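Uncharacterized protein (PDB 2QZI) is of unknown function, a small cytosolic protein of the DUF1827 family from Streptococcus thermophilus that folds as an antiparallel sheet with helices. Local coordinates at residues N8-H13 against L28-S33; G35-V40 against K55-K60; D84-V89 against S98-V103. All blocks are in the same frame, centred on the assembly; numbering follows the deposited sequence. Where two conformers were deposited one is given.

How the contacts relate
All three contacts reach the same antiparallel sheet. Contact 1, partly buried, joins the end of edge strand 6-8 and the turn after it to strand 28-34, largely through threonine hydroxyls and backbone groups. Contact 2 lies at the surface, where the start of strand 37-44 meets the loop before helix 61-74 through charged and amide side chains. Contacts 1 and 2 touch where strands 28-34 and 37-44 run side by side, with Tyr32 O 2.7 Å from Val39 N. Contact 3, also at the surface, is a hairpin pairing at the other edge strand, 87-91; it combines backbone bonds with apolar contacts, and its centre is about 22 Å from both others.

Contact 1: N8-H13 against L28-S33; sequences NTTWTH and LVETYS
An Asx turn at Asn8 ends the short edge strand and brings Thr9 and Thr10 against Thr31 of strand 28-34. Asn8 OD1 takes two donors from Thr10: the backbone N at 3.0 Å, in the carbonyl plane, and OG1 at 2.7 Å, tilted from that plane. Thr10 OG1 in turn accepts from Thr31 N at 3.0 Å, so this hydroxyl relays between the turn and the strand. Thr9 N donates to Thr31 O (2.9 Å), and the hydroxyls of Thr9 and Thr31, whose side chains meet almost perpendicularly, are hydrogen-bonded at 3.2 Å between their OG1 atoms. Both hydroxyls sit between backbone N and carbonyl carbon (chi1 52° and 55°), the torsion that turns them toward each other. His13 lays one ring face over Thr31 CB, while its ND1 bonds to Thr9 O (3.2 Å) from above the carbonyl plane; Thr12 N reaches the same oxygen from the opposite face. Asn8 and Tyr32 form a non-hydrogen-bonded antiparallel pair, with Asn8 CG over the phenol ring and the amide plane inclined 48° to it. Tyr32 OH donates to Glu30 OE1 (2.9 Å) and also bonds to Lys75. Helix 14-23 follows directly, His13 being its N-cap residue, and its Leu16 and Val17 touch Thr31 and Thr10; strand 37-44 flanks strand 28-34, and Phe71 of helix 61-74 packs edge-to-face with Tyr32.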
loop_
_atom_site.group_PDB
_atom_site.type_symbol
_atom_site.label_atom_id
_atom_site.label_comp_id
_atom_site.label_asym_id
_atom_site.label_seq_id
_atom_site.Cartn_x
_atom_site.Cartn_y
_atom_site.Cartn_z
ATOM N N ASN A 8 -9.603 -6.835 -2.301
ATOM C CA ASN A 8 -9.561 -6.525 -0.872
ATOM C C ASN A 8 -9.603 -7.811 -0.031
ATOM O O ASN A 8 -10.588 -8.483 -0.036
ATOM C CB ASN A 8 -10.735 -5.606 -0.424
ATOM C CG ASN A 8 -10.423 -4.912 0.929
ATOM O OD1 ASN A 8 -10.038 -5.573 1.887
ATOM N ND2 ASN A 8 -10.488 -3.577 0.970
ATOM N N THR A 9 -8.541 -8.124 0.712
ATOM C CA THR A 9 -8.496 -9.387 1.502
ATOM C C THR A 9 -8.462 -9.047 3.037
ATOM O O THR A 9 -8.187 -9.935 3.862
ATOM C CB THR A 9 -7.216 -10.200 1.146
ATOM O OG1 THR A 9 -6.099 -9.313 1.298
ATOM C CG2 THR A 9 -7.238 -10.714 -0.277
ATOM N N THR A 10 -8.768 -7.775 3.405
ATOM C CA THR A 10 -8.790 -7.310 4.803
ATOM C C THR A 10 -9.546 -8.253 5.768
ATOM O O THR A 10 -9.010 -8.604 6.817
ATOM C CB THR A 10 -9.277 -5.843 4.902
ATOM O OG1 THR A 10 -8.495 -5.021 3.994
ATOM C CG2 THR A 10 -9.032 -5.311 6.324
ATOM N N TRP A 11 -10.738 -8.716 5.376
ATOM C CA TRP A 11 -11.512 -9.595 6.200
ATOM C C TRP A 11 -10.765 -10.842 6.705
ATOM O O TRP A 11 -11.165 -11.412 7.734
ATOM C CB TRP A 11 -12.776 -10.057 5.431
ATOM C CG TRP A 11 -12.404 -11.017 4.327
ATOM C CD1 TRP A 11 -11.867 -10.710 3.090
ATOM C CD2 TRP A 11 -12.543 -12.445 4.363
ATOM N NE1 TRP A 11 -11.653 -11.853 2.383
ATOM C CE2 TRP A 11 -12.063 -12.937 3.126
ATOM C CE3 TRP A 11 -12.963 -13.342 5.336
ATOM C CZ2 TRP A 11 -11.995 -14.295 2.838
ATOM C CZ3 TRP A 11 -12.940 -14.725 5.042
ATOM C CH2 TRP A 11 -12.466 -15.177 3.793
ATOM N N THR A 12 -9.745 -11.323 5.983
ATOM C CA THR A 12 -9.040 -12.512 6.461
ATOM C C THR A 12 -7.626 -12.094 6.843
ATOM O O THR A 12 -6.773 -12.941 6.835
ATOM C CB THR A 12 -8.814 -13.666 5.388
ATOM O OG1 THR A 12 -8.912 -13.333 4.001
ATOM C CG2 THR A 12 -8.811 -15.056 5.706
ATOM N N HIS A 13 -7.380 -10.834 7.206
ATOM C CA HIS A 13 -6.075 -10.436 7.710
ATOM C C HIS A 13 -6.270 -9.611 8.990
ATOM O O HIS A 13 -5.664 -8.550 9.147
ATOM C CB HIS A 13 -5.256 -9.607 6.665
ATOM C CG HIS A 13 -4.608 -10.455 5.614
ATOM N ND1 HIS A 13 -5.320 -11.050 4.607
ATOM C CD2 HIS A 13 -3.307 -10.789 5.402
ATOM C CE1 HIS A 13 -4.519 -11.807 3.876
ATOM N NE2 HIS A 13 -3.283 -11.613 4.305
ATOM N N LEU A 28 -5.785 3.551 9.584
ATOM C CA LEU A 28 -6.432 2.646 8.619
ATOM C C LEU A 28 -5.408 1.643 8.093
ATOM O O LEU A 28 -4.274 2.021 7.741
ATOM C CB LEU A 28 -7.041 3.462 7.469
ATOM C CG LEU A 28 -7.533 2.778 6.204
ATOM C CD1 LEU A 28 -8.746 1.858 6.478
ATOM C CD2 LEU A 28 -7.896 3.892 5.209
ATOM N N VAL A 29 -5.800 0.383 8.065
ATOM C CA VAL A 29 -4.976 -0.697 7.571
ATOM C C VAL A 29 -5.827 -1.633 6.735
ATOM O O VAL A 29 -6.841 -2.186 7.201
ATOM C CB VAL A 29 -4.327 -1.551 8.687
ATOM C CG1 VAL A 29 -3.381 -2.641 8.055
ATOM C CG2 VAL A 29 -3.548 -0.703 9.750
ATOM N N GLU A 30 -5.414 -1.821 5.494
ATOM C CA GLU A 30 -6.117 -2.743 4.616
ATOM C C GLU A 30 -5.132 -3.616 3.878
ATOM O O GLU A 30 -3.993 -3.200 3.654
ATOM C CB GLU A 30 -6.922 -1.947 3.625
ATOM C CG GLU A 30 -7.768 -0.930 4.303
ATOM C CD GLU A 30 -8.879 -0.438 3.436
ATOM O OE1 GLU A 30 -8.679 -0.280 2.215
ATOM O OE2 GLU A 30 -9.948 -0.152 4.001
ATOM N N THR A 31 -5.541 -4.830 3.558
ATOM C CA THR A 31 -4.687 -5.713 2.759
ATOM C C THR A 31 -5.357 -6.111 1.446
ATOM O O THR A 31 -6.546 -6.173 1.364
ATOM C CB THR A 31 -4.313 -7.002 3.499
ATOM O OG1 THR A 31 -5.484 -7.622 3.906
ATOM C CG2 THR A 31 -3.450 -6.746 4.748
ATOM N N TYR A 32 -4.550 -6.302 0.391
ATOM C CA TYR A 32 -5.055 -6.702 -0.936
ATOM C C TYR A 32 -4.089 -7.693 -1.589
ATOM O O TYR A 32 -2.865 -7.615 -1.397
ATOM C CB TYR A 32 -5.120 -5.506 -1.888
ATOM C CG TYR A 32 -6.095 -4.435 -1.499
ATOM C CD1 TYR A 32 -7.261 -4.247 -2.220
ATOM C CD2 TYR A 32 -5.830 -3.564 -0.392
ATOM C CE1 TYR A 32 -8.155 -3.266 -1.868
ATOM C CE2 TYR A 32 -6.762 -2.590 -0.016
ATOM C CZ TYR A 32 -7.895 -2.439 -0.787
ATOM O OH TYR A 32 -8.825 -1.476 -0.451
ATOM N N SER A 33 -4.670 -8.603 -2.366
ATOM C CA SER A 33 -3.999 -9.406 -3.359
ATOM C C SER A 33 -4.003 -8.727 -4.733
ATOM O O SER A 33 -4.930 -8.010 -5.104
ATOM C CB SER A 33 -4.785 -10.714 -3.545
ATOM O OG SER A 33 -4.270 -11.637 -2.605
HETATM O O HOH W 1 -11.426 -2.878 3.908
#

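Contact 2: G35-V40 against K55-K60; sequences GNTDVV and KHRAVK
Asp38 and Lys55 form the salt bridge of this contact, a loose one with OD2 of Asp38 3.5 Å from NZ of Lys55. The two side chains stand roughly square to each other, and the lysine chain kinks twice near its end, which brings the ammonium back to the carboxylate. Nearer the beginning of the strand, Arg57 NH2 donates to Asn36 OD1 at 2.9 Å, but the angle at the hydrogen is only 116° and the bond is weak; the amide and guanidinium planes are inclined at 58°. A water lying in the guanidinium plane, at its edge, adds a second bridge: it accepts from Arg57 NH2 (2.9 Å) and from the backbone N of Asn36 (3.2 Å), thus joining the arginine to the turn ahead of the strand.

The chain of Arg57 is extended from CG to NE and carries the guanidinium beside Asn36 and Thr37. The stronger partner of that group is Glu63 of helix 61-74, which pairs with Arg57 NH1 and also bonds to Thr37 OG1 and Lys60 N. One carboxylate thereby connects the strand, the loop and the N-cap residue of the helix, and would probably steady the arginine's charge. Arg57 NH1 makes a further weak bond to Ala58 O at 3.3 Å. Packing is slight by comparison: Asn36 CB meets His56 CE1 at 3.8 Å, with the amide and imidazole planes 44° apart. Asn54 bonds to both His56 ND1 and Asn36 OD1, tying these two side chains together from just before the loop. The contact lies at one end of the sheet, where strand 37-44 runs between strands 28-34 and 47-53, and residues 55-60 lead from strand 47-53 into helix 61-74; Val59 turns inward onto Ile52.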
loop_
_atom_site.group_PDB
_atom_site.type_symbol
_atom_site.label_atom_id
_atom_site.label_comp_id
_atom_site.label_asym_id
_atom_site.label_seq_id
_atom_site.Cartn_x
_atom_site.Cartn_y
_atom_site.Cartn_z
ATOM N N GLY A 35 -3.063 -10.903 -7.673
ATOM C CA GLY A 35 -2.585 -12.240 -8.080
ATOM C C GLY A 35 -1.829 -12.847 -6.905
ATOM O O GLY A 35 -2.395 -12.973 -5.830
ATOM N N ASN A 36 -0.554 -13.195 -7.081
ATOM C CA ASN A 36 0.254 -13.696 -5.952
ATOM C C ASN A 36 1.121 -12.635 -5.233
ATOM O O ASN A 36 1.825 -12.931 -4.270
ATOM C CB ASN A 36 1.049 -14.965 -6.299
ATOM C CG ASN A 36 1.837 -14.859 -7.620
ATOM O OD1 ASN A 36 2.355 -13.812 -7.993
ATOM N ND2 ASN A 36 1.942 -15.981 -8.309
ATOM N N THR A 37 1.007 -11.400 -5.705
ATOM C CA THR A 37 1.534 -10.229 -5.049
ATOM C C THR A 37 0.625 -9.752 -3.910
ATOM O O THR A 37 -0.635 -9.697 -4.043
ATOM C CB THR A 37 1.784 -9.106 -6.108
ATOM O OG1 THR A 37 2.828 -9.518 -6.995
ATOM C CG2 THR A 37 2.241 -7.829 -5.477
ATOM N N ASP A 38 1.257 -9.400 -2.781
ATOM C CA ASP A 38 0.500 -8.939 -1.615
ATOM C C ASP A 38 0.720 -7.459 -1.358
ATOM O O ASP A 38 1.818 -6.978 -1.470
ATOM C CB ASP A 38 0.943 -9.619 -0.332
ATOM C CG ASP A 38 0.979 -11.079 -0.423
ATOM O OD1 ASP A 38 -0.081 -11.684 -0.677
ATOM O OD2 ASP A 38 2.124 -11.617 -0.269
ATOM N N VAL A 39 -0.346 -6.775 -0.951
ATOM C CA VAL A 39 -0.320 -5.346 -0.762
ATOM C C VAL A 39 -0.903 -5.114 0.616
ATOM O O VAL A 39 -1.861 -5.795 1.024
ATOM C CB VAL A 39 -1.115 -4.590 -1.885
ATOM C CG1 VAL A 39 -1.002 -3.100 -1.755
ATOM C CG2 VAL A 39 -0.606 -4.992 -3.282
ATOM N N VAL A 40 -0.215 -4.247 1.328
ATOM C CA VAL A 40 -0.670 -3.656 2.606
ATOM C C VAL A 40 -0.799 -2.167 2.395
ATOM O O VAL A 40 0.088 -1.561 1.885
ATOM C CB VAL A 40 0.265 -3.987 3.816
ATOM C CG1 VAL A 40 -0.349 -3.414 5.099
ATOM C CG2 VAL A 40 0.321 -5.542 3.971
ATOM N N LYS A 55 6.264 -13.230 -2.304
ATOM C CA LYS A 55 7.101 -14.295 -1.740
ATOM C C LYS A 55 7.962 -15.060 -2.773
ATOM O O LYS A 55 9.133 -15.386 -2.503
ATOM C CB LYS A 55 6.218 -15.238 -0.885
ATOM C CG LYS A 55 5.388 -14.463 0.200
ATOM C CD LYS A 55 4.588 -15.356 1.147
ATOM C CE LYS A 55 3.274 -15.892 0.491
ATOM N NZ LYS A 55 2.078 -14.964 0.735
ATOM N N HIS A 56 7.416 -15.275 -3.971
ATOM C CA HIS A 56 8.031 -16.143 -4.996
ATOM C C HIS A 56 9.022 -15.443 -5.943
ATOM O O HIS A 56 10.031 -16.034 -6.356
ATOM C CB HIS A 56 6.934 -16.809 -5.837
ATOM C CG HIS A 56 5.668 -17.088 -5.076
ATOM N ND1 HIS A 56 4.679 -16.137 -4.893
ATOM C CD2 HIS A 56 5.229 -18.214 -4.452
ATOM C CE1 HIS A 56 3.687 -16.666 -4.188
ATOM N NE2 HIS A 56 3.990 -17.930 -3.919
ATOM N N ARG A 57 8.743 -14.187 -6.288
ATOM C CA ARG A 57 9.439 -13.535 -7.392
ATOM C C ARG A 57 9.591 -12.073 -7.106
ATOM O O ARG A 57 8.979 -11.551 -6.175
ATOM C CB ARG A 57 8.671 -13.717 -8.714
ATOM C CG ARG A 57 7.179 -13.305 -8.680
ATOM C CD ARG A 57 6.513 -13.364 -10.073
ATOM N NE ARG A 57 5.071 -13.079 -10.019
ATOM C CZ ARG A 57 4.538 -11.863 -9.843
ATOM N NH1 ARG A 57 5.328 -10.765 -9.695
ATOM N NH2 ARG A 57 3.207 -11.738 -9.789
ATOM N N ALA A 58 10.420 -11.412 -7.908
ATOM C CA ALA A 58 10.502 -9.966 -7.900
ATOM C C ALA A 58 9.170 -9.386 -8.387
ATOM O O ALA A 58 8.523 -9.953 -9.264
ATOM C CB ALA A 58 11.681 -9.490 -8.795
ATOM N N VAL A 59 8.742 -8.267 -7.800
ATOM C CA VAL A 59 7.587 -7.569 -8.349
ATOM C C VAL A 59 7.982 -6.699 -9.540
ATOM O O VAL A 59 8.930 -5.872 -9.474
ATOM C CB VAL A 59 6.670 -6.869 -7.269
ATOM C CG1 VAL A 59 7.228 -6.997 -5.875
ATOM C CG2 VAL A 59 6.313 -5.460 -7.639
ATOM N N LYS A 60 7.271 -6.945 -10.641
ATOM C CA LYS A 60 7.526 -6.297 -11.933
ATOM C C LYS A 60 7.124 -4.816 -11.960
ATOM O O LYS A 60 6.255 -4.389 -11.214
ATOM C CB LYS A 60 6.780 -7.067 -13.043
ATOM C CG LYS A 60 7.479 -8.359 -13.535
ATOM C CD LYS A 60 7.446 -9.491 -12.510
ATOM C CE LYS A 60 7.544 -10.869 -13.194
ATOM N NZ LYS A 60 6.218 -11.324 -13.741
HETATM O O HOH W 2 0.564 -12.864 -10.066
#

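Contact 3: D84-V89 against S98-V103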
loop_
_atom_site.group_PDB
_atom_site.type_symbol
_atom_site.label_atom_id
_atom_site.label_comp_id
_atom_site.label_asym_id
_atom_site.label_seq_id
_atom_site.Cartn_x
_atom_site.Cartn_y
_atom_site.Cartn_z
ATOM N N ASP A 84 4.438 15.881 -5.157
ATOM C CA ASP A 84 5.801 16.047 -5.529
ATOM C C ASP A 84 6.753 15.441 -4.480
ATOM O O ASP A 84 7.967 15.616 -4.613
ATOM C CB ASP A 84 6.124 17.551 -5.631
ATOM C CG ASP A 84 5.841 18.281 -4.311
ATOM O OD1 ASP A 84 4.924 17.838 -3.543
ATOM O OD2 ASP A 84 6.500 19.307 -4.048
ATOM N N LYS A 85 6.252 14.777 -3.431
ATOM C CA LYS A 85 7.153 14.305 -2.339
ATOM C C LYS A 85 7.024 12.790 -2.165
ATOM O O LYS A 85 7.383 12.243 -1.117
ATOM C CB LYS A 85 6.862 14.985 -0.999
ATOM C CG LYS A 85 6.876 16.484 -1.020
ATOM C CD LYS A 85 8.231 16.989 -0.994
ATOM C CE LYS A 85 8.223 18.502 -0.699
ATOM N NZ LYS A 85 9.180 19.180 -1.552
ATOM N N LEU A 86 6.486 12.119 -3.174
ATOM C CA LEU A 86 6.374 10.643 -3.133
ATOM C C LEU A 86 7.761 9.995 -2.993
ATOM O O LEU A 86 8.744 10.468 -3.621
ATOM C CB LEU A 86 5.661 10.123 -4.383
ATOM C CG LEU A 86 4.250 10.710 -4.640
ATOM C CD1 LEU A 86 3.388 9.831 -5.578
ATOM C CD2 LEU A 86 3.513 10.938 -3.297
ATOM N N ARG A 87 7.850 8.936 -2.176
ATOM C CA ARG A 87 9.125 8.233 -1.931
ATOM C C ARG A 87 8.974 6.760 -2.137
ATOM O O ARG A 87 8.087 6.146 -1.551
ATOM C CB ARG A 87 9.549 8.488 -0.512
ATOM C CG ARG A 87 10.904 7.988 -0.112
ATOM C CD ARG A 87 11.301 8.783 1.129
ATOM N NE ARG A 87 12.549 8.241 1.652
ATOM C CZ ARG A 87 12.643 7.050 2.233
ATOM N NH1 ARG A 87 13.835 6.623 2.645
ATOM N NH2 ARG A 87 11.547 6.298 2.397
ATOM N N THR A 88 9.797 6.165 -2.995
ATOM C CA THR A 88 9.581 4.738 -3.351
ATOM C C THR A 88 10.871 3.999 -3.039
ATOM O O THR A 88 11.889 4.341 -3.544
ATOM C CB THR A 88 9.199 4.525 -4.834
ATOM O OG1 THR A 88 8.151 5.428 -5.155
ATOM C CG2 THR A 88 8.673 3.122 -5.067
ATOM N N VAL A 89 10.790 3.021 -2.143
ATOM C CA VAL A 89 11.965 2.263 -1.760
ATOM C C VAL A 89 11.851 0.868 -2.391
ATOM O O VAL A 89 10.937 0.106 -2.061
ATOM C CB VAL A 89 12.126 2.168 -0.225
ATOM C CG1 VAL A 89 13.374 1.225 0.101
ATOM C CG2 VAL A 89 12.271 3.649 0.380
ATOM N N SER A 98 5.684 5.780 -0.033
ATOM C CA SER A 98 5.201 6.692 1.000
ATOM C C SER A 98 4.581 7.867 0.317
ATOM O O SER A 98 5.171 8.423 -0.610
ATOM C CB SER A 98 6.347 7.200 1.882
ATOM O OG SER A 98 6.975 6.008 2.363
ATOM N N PHE A 99 3.416 8.261 0.817
ATOM C CA PHE A 99 2.685 9.387 0.274
ATOM C C PHE A 99 2.498 10.417 1.418
ATOM O O PHE A 99 1.569 10.302 2.222
ATOM C CB PHE A 99 1.315 8.982 -0.252
ATOM C CG PHE A 99 1.302 7.805 -1.251
ATOM C CD1 PHE A 99 1.110 8.044 -2.610
ATOM C CD2 PHE A 99 1.393 6.489 -0.824
ATOM C CE1 PHE A 99 1.020 6.986 -3.563
ATOM C CE2 PHE A 99 1.313 5.406 -1.739
ATOM C CZ PHE A 99 1.092 5.648 -3.111
ATOM N N PRO A 100 3.377 11.421 1.491
ATOM C CA PRO A 100 3.163 12.418 2.578
ATOM C C PRO A 100 1.856 13.220 2.399
ATOM O O PRO A 100 1.314 13.352 1.238
ATOM C CB PRO A 100 4.434 13.348 2.511
ATOM C CG PRO A 100 5.455 12.576 1.735
ATOM C CD PRO A 100 4.596 11.665 0.716
ATOM N N THR A 101 1.323 13.742 3.516
ATOM C CA THR A 101 0.089 14.466 3.452
ATOM C C THR A 101 0.206 15.690 4.282
ATOM O O THR A 101 1.022 15.717 5.189
ATOM C CB THR A 101 -1.125 13.617 3.926
ATOM O OG1 THR A 101 -1.023 13.223 5.306
ATOM C CG2 THR A 101 -1.292 12.327 3.014
ATOM N N THR A 102 -0.606 16.711 3.978
ATOM C CA THR A 102 -0.661 17.911 4.786
ATOM C C THR A 102 -1.096 17.622 6.229
ATOM O O THR A 102 -0.444 18.038 7.167
ATOM C CB THR A 102 -1.562 18.976 4.129
ATOM O OG1 THR A 102 -2.835 18.385 3.815
ATOM C CG2 THR A 102 -0.906 19.494 2.851
ATOM N N VAL A 103 -2.163 16.859 6.386
ATOM C CA VAL A 103 -2.787 16.638 7.667
ATOM C C VAL A 103 -2.256 15.336 8.307
ATOM O O VAL A 103 -1.893 14.354 7.653
ATOM C CB VAL A 103 -4.372 16.544 7.531
ATOM C CG1 VAL A 103 -4.985 17.855 7.188
ATOM C CG2 VAL A 103 -4.857 15.379 6.543
ATOM O OXT VAL A 103 -2.175 15.228 9.537
HETATM O O HOH W 3 8.893 4.698 1.047
#
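Leu86 and Phe99 meet obliquely, beside the backbone pairing of a beta hairpin. Leu86 holds CG anti to its carbonyl carbon (chi1 -57°), and with CD1 trans to CA (chi2 -160°) both methyls come up to the ring: CD2 lies 3.8 Å from Phe99 CD1 and CD1 only slightly farther. CD2 also reaches Pro100 CD, at 4.2 Å. The pyrrolidine ring, puckered C-gamma exo, rests against Lys85, the residue before Leu86: Pro100 CD lies 3.4 Å from Lys85 O and its CG 3.9 Å from Lys85 CB. From there the lysine chain bends at chi2 and leads away from the proline, its NZ making a long salt bridge to the carboxylate of Asp84. Arg87 and Ser98 are a hydrogen-bonded antiparallel pair, with Arg87 N to Ser98 O at 3.1 Å and Ser98 N to Arg87 O at 2.9 Å, both nearly straight. Their side chains project from the same face of the sheet; Arg87 stretches out from CB to NE, whereas Ser98 turns OG beside its own N (chi1 -55°). A water donates to Ser98 OG (2.7 Å) and to Arg87 O, and the serine hydroxyl is also bonded to Glu49. Strand 87-91 is the outermost strand here, and strand 94-100 lies between it and strand 47-53, whose Tyr48 and Leu50 pack on Phe99; Leu86 also touches Val81 in the loop before the strand.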